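Local atomic coordinates of HmuY protein (PDB entry 6R2H), a protein that probably binds heme as a hemophore-like protein of the HmuY family, probably serving heme uptake by the bacterium. Residues Glu84-Glu90 with Gly153-Lys159; Met136-Val140 with Ile168-Asn173; Thr76-Thr80 with Thr130-Gly134; Pro13-Trp18 with Gln30-Leu34. All blocks are in the same frame, centred on the assembly; numbering follows the deposited sequence.

Contact 1 (Glu84-Glu90 with Gly153-Lys159)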
loop_
_atom_site.group_PDB
_atom_site.type_symbol
_atom_site.label_atom_id
_atom_site.label_comp_id
_atom_site.label_asym_id
_atom_site.label_seq_id
_atom_site.Cartn_x
_atom_site.Cartn_y
_atom_site.Cartn_z
ATOM N N GLU A 84 3.754 6.517 -10.695
ATOM C CA GLU A 84 3.922 7.791 -10.027
ATOM C C GLU A 84 2.551 8.261 -9.570
ATOM O O GLU A 84 1.580 8.090 -10.303
ATOM C CB GLU A 84 4.502 8.808 -11.006
ATOM C CG GLU A 84 5.929 8.518 -11.419
ATOM C CD GLU A 84 6.481 9.504 -12.429
ATOM O OE1 GLU A 84 5.872 9.648 -13.522
ATOM O OE2 GLU A 84 7.514 10.134 -12.111
ATOM N N VAL A 85 2.490 8.852 -8.368
ATOM C CA VAL A 85 1.221 9.134 -7.709
ATOM C C VAL A 85 1.148 10.623 -7.362
ATOM O O VAL A 85 2.151 11.228 -6.972
ATOM C CB VAL A 85 1.020 8.263 -6.450
ATOM C CG1 VAL A 85 -0.272 8.586 -5.711
ATOM C CG2 VAL A 85 1.095 6.782 -6.773
ATOM N N LEU A 86 -0.056 11.191 -7.520
ATOM C CA LEU A 86 -0.363 12.529 -7.059
ATOM C C LEU A 86 -1.713 12.480 -6.359
ATOM O O LEU A 86 -2.700 12.083 -6.970
ATOM C CB LEU A 86 -0.428 13.482 -8.259
ATOM C CG LEU A 86 -1.010 14.860 -7.926
ATOM C CD1 LEU A 86 -0.006 15.718 -7.156
ATOM C CD2 LEU A 86 -1.480 15.574 -9.189
ATOM N N MET A 87 -1.739 12.891 -5.088
ATOM C CA MET A 87 -2.984 13.083 -4.369
ATOM C C MET A 87 -3.593 14.409 -4.827
ATOM O O MET A 87 -3.073 15.467 -4.500
ATOM C CB MET A 87 -2.725 13.107 -2.861
ATOM C CG MET A 87 -3.992 13.163 -2.035
ATOM S SD MET A 87 -3.728 13.198 -0.238
ATOM C CE MET A 87 -2.709 14.663 -0.051
ATOM N N THR A 88 -4.664 14.354 -5.629
ATOM C CA THR A 88 -5.247 15.572 -6.185
ATOM C C THR A 88 -6.105 16.249 -5.119
ATOM O O THR A 88 -6.262 15.708 -4.018
ATOM C CB THR A 88 -6.116 15.297 -7.421
ATOM O OG1 THR A 88 -7.381 14.834 -6.949
ATOM C CG2 THR A 88 -5.510 14.297 -8.385
ATOM N N GLY A 89 -6.680 17.409 -5.477
ATOM C CA GLY A 89 -7.611 18.124 -4.615
ATOM C C GLY A 89 -9.072 17.740 -4.873
ATOM O O GLY A 89 -9.968 18.184 -4.155
ATOM N N GLU A 90 -9.319 16.935 -5.918
ATOM C CA GLU A 90 -10.662 16.485 -6.255
ATOM C C GLU A 90 -11.103 15.409 -5.264
ATOM O O GLU A 90 -10.310 14.553 -4.884
ATOM C CB GLU A 90 -10.674 15.953 -7.690
ATOM C CG GLU A 90 -12.051 15.612 -8.214
ATOM C CD GLU A 90 -12.981 16.807 -8.201
ATOM O OE1 GLU A 90 -12.779 17.713 -9.043
ATOM O OE2 GLU A 90 -13.886 16.831 -7.331
ATOM N N GLY A 153 -10.488 11.416 1.442
ATOM C CA GLY A 153 -11.482 11.377 0.387
ATOM C C GLY A 153 -10.926 11.732 -0.987
ATOM O O GLY A 153 -11.652 11.650 -1.972
ATOM N N ASN A 154 -9.647 12.119 -1.047
ATOM C CA ASN A 154 -9.087 12.706 -2.251
ATOM C C ASN A 154 -8.921 11.642 -3.319
ATOM O O ASN A 154 -8.571 10.507 -3.008
ATOM C CB ASN A 154 -7.698 13.285 -2.003
ATOM C CG ASN A 154 -7.671 14.270 -0.854
ATOM O OD1 ASN A 154 -8.196 14.019 0.234
ATOM N ND2 ASN A 154 -7.088 15.428 -1.106
ATOM N N VAL A 155 -9.148 12.036 -4.575
ATOM C CA VAL A 155 -8.850 11.162 -5.696
ATOM C C VAL A 155 -7.337 11.165 -5.893
ATOM O O VAL A 155 -6.730 12.227 -5.950
ATOM C CB VAL A 155 -9.602 11.573 -6.980
ATOM C CG1 VAL A 155 -9.200 10.701 -8.158
ATOM C CG2 VAL A 155 -11.115 11.538 -6.796
ATOM N N PHE A 156 -6.748 9.968 -5.967
ATOM C CA PHE A 156 -5.341 9.810 -6.281
ATOM C C PHE A 156 -5.201 9.549 -7.779
ATOM O O PHE A 156 -5.906 8.706 -8.328
ATOM C CB PHE A 156 -4.739 8.648 -5.480
ATOM C CG PHE A 156 -4.612 8.917 -4.006
ATOM C CD1 PHE A 156 -5.706 8.798 -3.165
ATOM C CD2 PHE A 156 -3.395 9.310 -3.468
ATOM C CE1 PHE A 156 -5.582 9.063 -1.809
ATOM C CE2 PHE A 156 -3.274 9.584 -2.116
ATOM C CZ PHE A 156 -4.366 9.454 -1.289
ATOM N N ALA A 157 -4.267 10.258 -8.422
ATOM C CA ALA A 157 -3.920 10.044 -9.818
ATOM C C ALA A 157 -2.645 9.213 -9.895
ATOM O O ALA A 157 -1.699 9.489 -9.165
ATOM C CB ALA A 157 -3.733 11.380 -10.494
ATOM N N VAL A 158 -2.640 8.194 -10.773
ATOM C CA VAL A 158 -1.521 7.268 -10.947
ATOM C C VAL A 158 -1.191 7.119 -12.439
ATOM O O VAL A 158 -2.063 6.725 -13.218
ATOM C CB VAL A 158 -1.802 5.884 -10.320
ATOM C CG1 VAL A 158 -0.517 5.141 -10.004
ATOM C CG2 VAL A 158 -2.652 5.983 -9.069
ATOM N N LYS A 159 0.069 7.432 -12.799
ATOM C CA LYS A 159 0.648 7.263 -14.125
ATOM C C LYS A 159 1.599 6.068 -14.079
ATOM O O LYS A 159 2.475 6.022 -13.213
ATOM C CB LYS A 159 1.660 8.380 -14.415
ATOM C CG LYS A 159 1.187 9.733 -14.926
ATOM C CD LYS A 159 2.234 10.803 -14.600
ATOM C CE LYS A 159 2.201 12.064 -15.443
ATOM N NZ LYS A 159 3.071 11.937 -16.642
HETATM O O HOH W 1 5.804 11.324 -16.021
#

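Contact 2 (Met136-Val140 with Ile168-Asn173)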
loop_
_atom_site.group_PDB
_atom_site.type_symbol
_atom_site.label_atom_id
_atom_site.label_comp_id
_atom_site.label_asym_id
_atom_site.label_seq_id
_atom_site.Cartn_x
_atom_site.Cartn_y
_atom_site.Cartn_z
ATOM N N MET A 136 0.739 7.674 -2.232
ATOM C CA MET A 136 -0.429 6.817 -2.141
ATOM C C MET A 136 -0.666 6.430 -0.681
ATOM O O MET A 136 -1.813 6.242 -0.270
ATOM C CB MET A 136 -0.303 5.558 -2.998
ATOM C CG MET A 136 -1.602 4.765 -3.016
ATOM S SD MET A 136 -1.756 3.699 -4.457
ATOM C CE MET A 136 -2.339 4.907 -5.649
ATOM N N GLY A 137 0.431 6.341 0.082
ATOM C CA GLY A 137 0.406 6.021 1.499
ATOM C C GLY A 137 -0.500 6.965 2.285
ATOM O O GLY A 137 -0.943 6.619 3.376
ATOM N N LYS A 138 -0.815 8.130 1.704
ATOM C CA LYS A 138 -1.623 9.132 2.375
ATOM C C LYS A 138 -3.113 8.787 2.335
ATOM O O LYS A 138 -3.933 9.546 2.851
ATOM C CB LYS A 138 -1.400 10.513 1.749
ATOM C CG LYS A 138 -0.041 11.156 1.988
ATOM C CD LYS A 138 0.094 12.419 1.181
ATOM C CE LYS A 138 1.475 13.032 1.220
ATOM N NZ LYS A 138 1.431 14.439 0.750
ATOM N N TRP A 139 -3.478 7.649 1.740
ATOM C CA TRP A 139 -4.889 7.304 1.605
ATOM C C TRP A 139 -5.584 7.178 2.967
ATOM O O TRP A 139 -6.809 7.302 3.070
ATOM C CB TRP A 139 -5.064 6.052 0.737
ATOM C CG TRP A 139 -4.700 4.755 1.392
ATOM C CD1 TRP A 139 -3.443 4.246 1.565
ATOM C CD2 TRP A 139 -5.599 3.800 1.987
ATOM N NE1 TRP A 139 -3.491 3.049 2.231
ATOM C CE2 TRP A 139 -4.803 2.745 2.495
ATOM C CE3 TRP A 139 -6.987 3.732 2.143
ATOM C CZ2 TRP A 139 -5.353 1.633 3.135
ATOM C CZ3 TRP A 139 -7.529 2.631 2.772
ATOM C CH2 TRP A 139 -6.722 1.596 3.260
ATOM N N VAL A 140 -4.782 6.907 4.004
ATOM C CA VAL A 140 -5.226 6.972 5.385
ATOM C C VAL A 140 -4.341 7.994 6.082
ATOM O O VAL A 140 -3.142 8.050 5.818
ATOM C CB VAL A 140 -5.132 5.607 6.091
ATOM C CG1 VAL A 140 -6.233 4.677 5.627
ATOM C CG2 VAL A 140 -3.765 4.956 5.917
ATOM N N ILE A 168 -8.237 6.998 -8.408
ATOM C CA ILE A 168 -8.650 6.113 -7.328
ATOM C C ILE A 168 -9.180 6.961 -6.172
ATOM O O ILE A 168 -8.528 7.917 -5.752
ATOM C CB ILE A 168 -7.468 5.213 -6.877
ATOM C CG1 ILE A 168 -6.862 4.409 -8.032
ATOM C CG2 ILE A 168 -7.821 4.326 -5.689
ATOM C CD1 ILE A 168 -5.469 3.896 -7.747
ATOM N N LYS A 169 -10.340 6.578 -5.629
ATOM C CA LYS A 169 -10.839 7.185 -4.408
ATOM C C LYS A 169 -11.091 6.079 -3.386
ATOM O O LYS A 169 -11.864 5.162 -3.655
ATOM C CB LYS A 169 -12.099 8.000 -4.719
ATOM C CG LYS A 169 -12.867 8.552 -3.524
ATOM C CD LYS A 169 -14.159 9.214 -3.948
ATOM C CE LYS A 169 -14.975 9.748 -2.789
ATOM N NZ LYS A 169 -14.214 10.786 -2.059
ATOM N N PHE A 170 -10.424 6.175 -2.228
ATOM C CA PHE A 170 -10.495 5.161 -1.186
ATOM C C PHE A 170 -11.797 5.286 -0.396
ATOM O O PHE A 170 -12.274 6.387 -0.140
ATOM C CB PHE A 170 -9.222 5.191 -0.338
ATOM C CG PHE A 170 -8.007 4.715 -1.092
ATOM C CD1 PHE A 170 -7.669 3.366 -1.123
ATOM C CD2 PHE A 170 -7.224 5.608 -1.818
ATOM C CE1 PHE A 170 -6.559 2.923 -1.833
ATOM C CE2 PHE A 170 -6.114 5.168 -2.536
ATOM C CZ PHE A 170 -5.790 3.823 -2.545
ATOM N N LYS A 171 -12.367 4.137 -0.024
ATOM C CA LYS A 171 -13.607 4.079 0.742
ATOM C C LYS A 171 -13.358 3.673 2.200
ATOM O O LYS A 171 -13.744 4.412 3.089
ATOM C CB LYS A 171 -14.655 3.179 0.075
ATOM C CG LYS A 171 -14.961 3.454 -1.393
ATOM C CD LYS A 171 -16.002 4.544 -1.638
ATOM C CE LYS A 171 -15.444 5.954 -1.556
ATOM N NZ LYS A 171 -16.444 6.952 -1.096
ATOM N N ASP A 172 -12.729 2.519 2.461
ATOM C CA ASP A 172 -12.676 1.976 3.819
ATOM C C ASP A 172 -11.311 1.346 4.101
ATOM O O ASP A 172 -10.692 0.806 3.178
ATOM C CB ASP A 172 -13.718 0.874 4.056
ATOM C CG ASP A 172 -15.140 1.205 3.650
ATOM O OD1 ASP A 172 -15.821 1.892 4.436
ATOM O OD2 ASP A 172 -15.558 0.735 2.566
ATOM N N ASN A 173 -10.877 1.383 5.380
ATOM C CA ASN A 173 -9.658 0.705 5.809
ATOM C C ASN A 173 -9.971 -0.347 6.873
ATOM O O ASN A 173 -9.062 -0.997 7.399
ATOM C CB ASN A 173 -8.565 1.674 6.269
ATOM C CG ASN A 173 -8.928 2.437 7.532
ATOM O OD1 ASN A 173 -10.083 2.816 7.726
ATOM N ND2 ASN A 173 -7.959 2.651 8.416
#

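Contact 3 (Thr76-Thr80 with Thr130-Gly134)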
loop_
_atom_site.group_PDB
_atom_site.type_symbol
_atom_site.label_atom_id
_atom_site.label_comp_id
_atom_site.label_asym_id
_atom_site.label_seq_id
_atom_site.Cartn_x
_atom_site.Cartn_y
_atom_site.Cartn_z
ATOM N N THR A 76 -1.520 -0.949 5.531
ATOM C CA THR A 76 -1.915 0.332 4.952
ATOM C C THR A 76 -0.806 0.893 4.067
ATOM O O THR A 76 -1.009 1.914 3.412
ATOM C CB THR A 76 -2.429 1.350 5.985
ATOM O OG1 THR A 76 -1.405 1.642 6.935
ATOM C CG2 THR A 76 -3.657 0.883 6.731
ATOM N N ASP A 77 0.348 0.222 4.037
ATOM C CA ASP A 77 1.428 0.605 3.140
ATOM C C ASP A 77 1.040 0.315 1.691
ATOM O O ASP A 77 0.371 -0.674 1.410
ATOM C CB ASP A 77 2.723 -0.148 3.456
ATOM C CG ASP A 77 3.061 -0.202 4.933
ATOM O OD1 ASP A 77 3.257 0.868 5.520
ATOM O OD2 ASP A 77 3.110 -1.313 5.478
ATOM N N ALA A 78 1.527 1.163 0.777
ATOM C CA ALA A 78 1.193 1.097 -0.639
ATOM C C ALA A 78 2.455 1.097 -1.500
ATOM O O ALA A 78 3.416 1.822 -1.234
ATOM C CB ALA A 78 0.307 2.259 -1.011
ATOM N N ARG A 79 2.416 0.288 -2.563
ATOM C CA ARG A 79 3.488 0.198 -3.539
ATOM C C ARG A 79 2.855 0.161 -4.923
ATOM O O ARG A 79 1.737 -0.326 -5.079
ATOM C CB ARG A 79 4.266 -1.098 -3.307
ATOM C CG ARG A 79 5.525 -1.248 -4.142
ATOM C CD ARG A 79 6.019 -2.662 -3.959
ATOM N NE ARG A 79 7.304 -2.960 -4.577
ATOM C CZ ARG A 79 7.825 -4.186 -4.620
ATOM N NH1 ARG A 79 7.168 -5.204 -4.080
ATOM N NH2 ARG A 79 8.993 -4.395 -5.209
ATOM N N THR A 80 3.575 0.681 -5.921
ATOM C CA THR A 80 3.105 0.651 -7.296
ATOM C C THR A 80 4.099 -0.141 -8.139
ATOM O O THR A 80 5.277 -0.263 -7.793
ATOM C CB THR A 80 2.879 2.062 -7.867
ATOM O OG1 THR A 80 4.172 2.627 -8.106
ATOM C CG2 THR A 80 2.092 2.977 -6.951
ATOM N N THR A 130 12.017 -2.613 1.637
ATOM C CA THR A 130 11.316 -2.764 0.372
ATOM C C THR A 130 11.163 -1.399 -0.310
ATOM O O THR A 130 11.980 -0.508 -0.087
ATOM C CB THR A 130 9.990 -3.498 0.585
ATOM O OG1 THR A 130 9.459 -3.737 -0.725
ATOM C CG2 THR A 130 9.032 -2.717 1.464
ATOM N N MET A 131 10.128 -1.256 -1.152
ATOM C CA MET A 131 9.811 -0.005 -1.826
ATOM C C MET A 131 8.366 0.358 -1.504
ATOM O O MET A 131 7.488 -0.492 -1.602
ATOM C CB MET A 131 9.935 -0.167 -3.344
ATOM C CG MET A 131 11.357 -0.377 -3.833
ATOM S SD MET A 131 12.343 1.129 -3.742
ATOM C CE MET A 131 11.949 1.929 -5.294
ATOM N N LEU A 132 8.119 1.613 -1.110
ATOM C CA LEU A 132 6.749 2.065 -0.902
ATOM C C LEU A 132 6.551 3.368 -1.656
ATOM O O LEU A 132 7.521 4.067 -1.930
ATOM C CB LEU A 132 6.489 2.315 0.587
ATOM C CG LEU A 132 6.399 1.105 1.510
ATOM C CD1 LEU A 132 5.869 1.543 2.868
ATOM C CD2 LEU A 132 5.518 0.001 0.939
ATOM N N ASN A 133 5.285 3.689 -1.950
ATOM C CA ASN A 133 4.935 4.974 -2.530
ATOM C C ASN A 133 4.357 5.867 -1.439
ATOM O O ASN A 133 3.273 5.590 -0.918
ATOM C CB ASN A 133 3.908 4.861 -3.656
ATOM C CG ASN A 133 3.721 6.182 -4.369
ATOM O OD1 ASN A 133 3.045 7.083 -3.867
ATOM N ND2 ASN A 133 4.329 6.302 -5.539
ATOM N N GLY A 134 5.088 6.948 -1.133
ATOM C CA GLY A 134 4.776 7.812 -0.008
ATOM C C GLY A 134 3.448 8.544 -0.189
ATOM O O GLY A 134 2.698 8.723 0.773
#

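Contact 4 (Pro13-Trp18 with Gln30-Leu34)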
loop_
_atom_site.group_PDB
_atom_site.type_symbol
_atom_site.label_atom_id
_atom_site.label_comp_id
_atom_site.label_asym_id
_atom_site.label_seq_id
_atom_site.Cartn_x
_atom_site.Cartn_y
_atom_site.Cartn_z
ATOM N N PRO A 13 -4.859 -9.439 4.613
ATOM C CA PRO A 13 -4.067 -10.415 5.367
ATOM C C PRO A 13 -3.148 -9.766 6.402
ATOM O O PRO A 13 -3.187 -8.557 6.601
ATOM C CB PRO A 13 -3.229 -11.094 4.267
ATOM C CG PRO A 13 -3.077 -10.035 3.189
ATOM C CD PRO A 13 -4.376 -9.254 3.232
ATOM N N GLY A 14 -2.321 -10.586 7.060
ATOM C CA GLY A 14 -1.532 -10.149 8.201
ATOM C C GLY A 14 -0.279 -9.394 7.774
ATOM O O GLY A 14 -0.006 -9.268 6.581
ATOM N N TYR A 15 0.496 -8.942 8.771
ATOM C CA TYR A 15 1.695 -8.134 8.587
ATOM C C TYR A 15 2.735 -8.776 7.667
ATOM O O TYR A 15 3.682 -8.113 7.234
ATOM C CB TYR A 15 2.287 -7.768 9.947
ATOM C CG TYR A 15 1.631 -6.541 10.520
ATOM C CD1 TYR A 15 0.436 -6.636 11.211
ATOM C CD2 TYR A 15 2.179 -5.279 10.322
ATOM C CE1 TYR A 15 -0.187 -5.500 11.709
ATOM C CE2 TYR A 15 1.569 -4.137 10.820
ATOM C CZ TYR A 15 0.377 -4.249 11.515
ATOM O OH TYR A 15 -0.232 -3.130 12.011
ATOM N N ASP A 16 2.568 -10.060 7.357
ATOM C CA ASP A 16 3.621 -10.709 6.587
ATOM C C ASP A 16 3.228 -10.815 5.114
ATOM O O ASP A 16 3.971 -11.394 4.325
ATOM C CB ASP A 16 4.098 -12.025 7.219
ATOM C CG ASP A 16 3.029 -13.096 7.257
ATOM O OD1 ASP A 16 1.832 -12.734 7.300
ATOM O OD2 ASP A 16 3.405 -14.282 7.248
ATOM N N SER A 17 2.087 -10.223 4.739
ATOM C CA SER A 17 1.547 -10.466 3.409
ATOM C C SER A 17 1.123 -9.179 2.708
ATOM O O SER A 17 0.905 -8.143 3.329
ATOM C CB SER A 17 0.426 -11.456 3.439
ATOM O OG SER A 17 0.736 -12.552 4.281
ATOM N N TRP A 18 1.022 -9.310 1.384
ATOM C CA TRP A 18 0.666 -8.269 0.443
ATOM C C TRP A 18 -0.569 -8.715 -0.335
ATOM O O TRP A 18 -0.807 -9.906 -0.514
ATOM C CB TRP A 18 1.824 -8.055 -0.538
ATOM C CG TRP A 18 2.997 -7.286 -0.020
ATOM C CD1 TRP A 18 4.094 -7.781 0.626
ATOM C CD2 TRP A 18 3.204 -5.862 -0.125
ATOM N NE1 TRP A 18 4.969 -6.767 0.931
ATOM C CE2 TRP A 18 4.450 -5.580 0.485
ATOM C CE3 TRP A 18 2.452 -4.800 -0.654
ATOM C CZ2 TRP A 18 4.958 -4.286 0.566
ATOM C CZ3 TRP A 18 2.961 -3.522 -0.578
ATOM C CH2 TRP A 18 4.196 -3.269 0.029
ATOM N N GLN A 30 -2.797 -12.687 -3.424
ATOM C CA GLN A 30 -2.143 -12.509 -2.141
ATOM C C GLN A 30 -0.768 -13.171 -2.190
ATOM O O GLN A 30 -0.627 -14.223 -2.798
ATOM C CB GLN A 30 -3.029 -13.131 -1.064
ATOM C CG GLN A 30 -2.248 -13.705 0.110
ATOM C CD GLN A 30 -3.097 -13.818 1.348
ATOM O OE1 GLN A 30 -4.206 -13.285 1.416
ATOM N NE2 GLN A 30 -2.575 -14.532 2.334
ATOM N N GLN A 31 0.231 -12.567 -1.537
ATOM C CA GLN A 31 1.554 -13.173 -1.461
ATOM C C GLN A 31 2.315 -12.628 -0.252
ATOM O O GLN A 31 2.144 -11.469 0.090
ATOM C CB GLN A 31 2.294 -12.912 -2.775
ATOM C CG GLN A 31 3.610 -13.657 -2.910
ATOM C CD GLN A 31 4.250 -13.372 -4.247
ATOM O OE1 GLN A 31 4.953 -12.379 -4.426
ATOM N NE2 GLN A 31 4.010 -14.244 -5.213
ATOM N N ALA A 32 3.158 -13.455 0.382
ATOM C CA ALA A 32 3.963 -13.031 1.526
ATOM C C ALA A 32 5.038 -12.059 1.062
ATOM O O ALA A 32 5.486 -12.155 -0.076
ATOM C CB ALA A 32 4.610 -14.222 2.200
ATOM N N GLU A 33 5.434 -11.137 1.947
ATOM C CA GLU A 33 6.689 -10.421 1.785
ATOM C C GLU A 33 7.818 -11.440 1.646
ATOM O O GLU A 33 7.951 -12.343 2.479
ATOM C CB GLU A 33 6.987 -9.551 3.009
ATOM C CG GLU A 33 8.351 -8.867 2.939
ATOM C CD GLU A 33 8.573 -8.058 1.668
ATOM O OE1 GLU A 33 7.709 -7.208 1.335
ATOM O OE2 GLU A 33 9.594 -8.291 0.996
ATOM N N LEU A 34 8.645 -11.269 0.612
ATOM C CA LEU A 34 9.610 -12.296 0.261
ATOM C C LEU A 34 11.004 -11.899 0.713
ATOM O O LEU A 34 11.887 -12.750 0.770
ATOM C CB LEU A 34 9.568 -12.557 -1.248
ATOM C CG LEU A 34 8.307 -13.274 -1.738
ATOM C CD1 LEU A 34 8.369 -13.536 -3.235
ATOM C CD2 LEU A 34 8.066 -14.567 -0.968
#

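Contact 1 (Glu84-Glu90 with Gly153-Lys159)
Met87 lies alongside Phe156 on one face of an antiparallel strand pair, both side chains with the same heading. Its CB stands 3.6 Å from Phe156 CE2. CG, anti to the backbone N (chi1 -174°), is thereby carried over the ring face, 4.0 Å from the centroid of the Phe156 ring in a CH-pi contact, and also meets CB of Asn154. SD follows obliquely in a Met-aromatic contact, nearest Phe156 CZ, before the chain bends at the methyl. Val85 CG1 reaches the edge of the same ring, near its plane, while Val85 CG2 packs against Val158 CG1 at 4.0 Å. Paired backbone bonds join Glu84 to Lys159 and Leu86 to Ala157. Beyond Met87 the chain turns, and Val155 O is gripped twice by Thr88, through N at 3.0 Å and OG1 at 2.9 Å. Thr88 OG1 in turn accepts from Glu90 N, making an ST turn. Asn154 ND2 donates to Thr88 O at 3.0 Å, the acceptor lying close to the amide plane, and Val155 N closes on Glu90 O. At the other end one water bridges Glu84 OE1 and Lys159 NZ. Strands 83-87 and 155-160 are inner neighbours of the large antiparallel sheet: backbone hydrogen bonds continue from Val85 to Val105 of strand 105-115 and from Phe156 to Ile168 of strand 165-174, and the Phe156 ring also meets Phe170.

Contact 2 (Met136-Val140 with Ile168-Asn173)
Trp139 CG sits between its own backbone N and carbonyl carbon (chi1 75°), and Phe170 CG lies anti to its carbonyl carbon (chi1 -69°); together these torsions set the two aromatic side chains nearly at right angles. Trp139 CB comes down over one face of the Phe170 ring, 3.6 Å from the centroid of that ring, a CH-pi contact. The opposite face of Phe170 is backed by Ile168 CG2. The two rings themselves meet obliquely, their planes 36° apart, with Trp139 CE3 3.4 Å from Phe170 CD1. Farther out on the indole, CH2 touches Asn173 CB at 3.5 Å, and Asp172 O lies at the ring edge, 3.7 Å from Trp139 CZ3. The amide plane of Asn173 is almost perpendicular to the indole. Val140 CG1 lies over the rim of the indole face opposite Phe170 and also touches Asn173 ND2. At the other end the bent Met136 chain puts CE 3.9 Å from Ile168 CD1. No hydrogen bond crosses this contact; the indole NE1 instead bonds to Thr76 O, while Trp139 N bonds back to Met136 O. Segment 136-140, which follows strand 124-132, packs on strand 165-174, where Phe156 of strand 155-160 and Phe185 of strand 181-190 also meet Phe170 and Val151 of strand 150-151 touches both Trp139 and Phe170.

Contact 3 (Thr76-Thr80 with Thr130-Gly134)
The Arg79 guanidinium presents one face to Thr130, whose OG1 lies 4.2 Å from Arg79 CZ, over the centre of the group; Met131 O approaches the same group obliquely. The arm behind it is fully extended from CG to NE, and CG stands anti to the backbone N (chi1 -173°), a shape that draws the aliphatic part across the backbone of the other segment. Arg79 CG is 3.3 Å from Met131 O and CD follows at 3.5 Å from the same oxygen, while NE passes Met131 CB. The charged end forms a long, weak ion pair with Asp62. On the other side of the crossing, both Leu132 methyls reach Asp77 CB, CD1 the closer at 3.6 Å, and CD2 also lies 3.5 Å from Ala78 O. A single hydrogen bond pins the crossing, from Asn133 N to Ala78 O at 2.7 Å; it is nearly straight at hydrogen (172°), with the donor tilted from the carbonyl plane. The amide of Asn133 is held from outside the two segments: ND2 donates to Val105 O and Asp107 OD1, and OD1 accepts from Met136 N. Asp77 OD2 is engaged by His74 ND1. Thr80 CG2 makes a looser approach to Asn133 CB. The strand segments run almost perpendicular, 93° between their directions. This crossing is a junction between the two antiparallel sheets of this mainly beta HmuY-family protein: outermost strand 77-80 of the four-stranded sheet crosses residues 130-133, on and following strand 124-132 of the nine-stranded one.

Contact 4 (Pro13-Trp18 with Gln30-Leu34)
Trp18 NE1 donates to Glu33 OE1 at 2.8 Å, across the open end of a hairpin. The carboxylate oxygen is met on its anti side, the donor standing 27° out of the carboxylate plane, and the ring and carboxylate planes are turned 71° apart. Glu33 reaches this place by running CG anti to its backbone N (chi1 175°) and then bending at chi2, which lays it beside the indole with the same heading. Its other oxygen, OE2, accepts from Gly35 N, a bond that helps fix the carboxylate. Glu33 N lies at the indole edge and donates to Asp16 O at 2.8 Å. Trp18 and Gln31 form a hydrogen-bonded antiparallel pair: Trp18 N to Gln31 O at 2.8 Å, Gln31 N to Trp18 O at 3.0 Å. Ser17 and Ala32 form the neighbouring non-hydrogen-bonded pair, their CA atoms close but their side chains diverging. The Gln30 and Pro13 side chains run antiparallel past one another, Gln30 OE1 lying 3.7 Å from Pro13 CB. A type I turn from Gly14 to Ser17, closed by Ser17 N to Gly14 O, leads into the pairing. The arrangement is that of a beta hairpin, strands 17-21 and 28-32, at one side of the four-stranded antiparallel sheet.

From the N terminus, contact 4 closes first, a short hairpin loop within the four-stranded sheet. Contact 3 then opens on the edge strand of that sheet and closes some 50 residues later at residues 130-134, tying the small sheet to the large one. Contact 1 starts inside this loop and closes beyond it, so the two cross. Contact 2 opens after contact 3 has closed and crosses contact 1, since 153-159 falls between its segments. Contacts 1 and 2 meet through neighbouring strands 155-160 and 165-174, and contact 3 touches contacts 1, 2 and 4. Contact 4 lies far from contact 1, their centres about 25 Å apart.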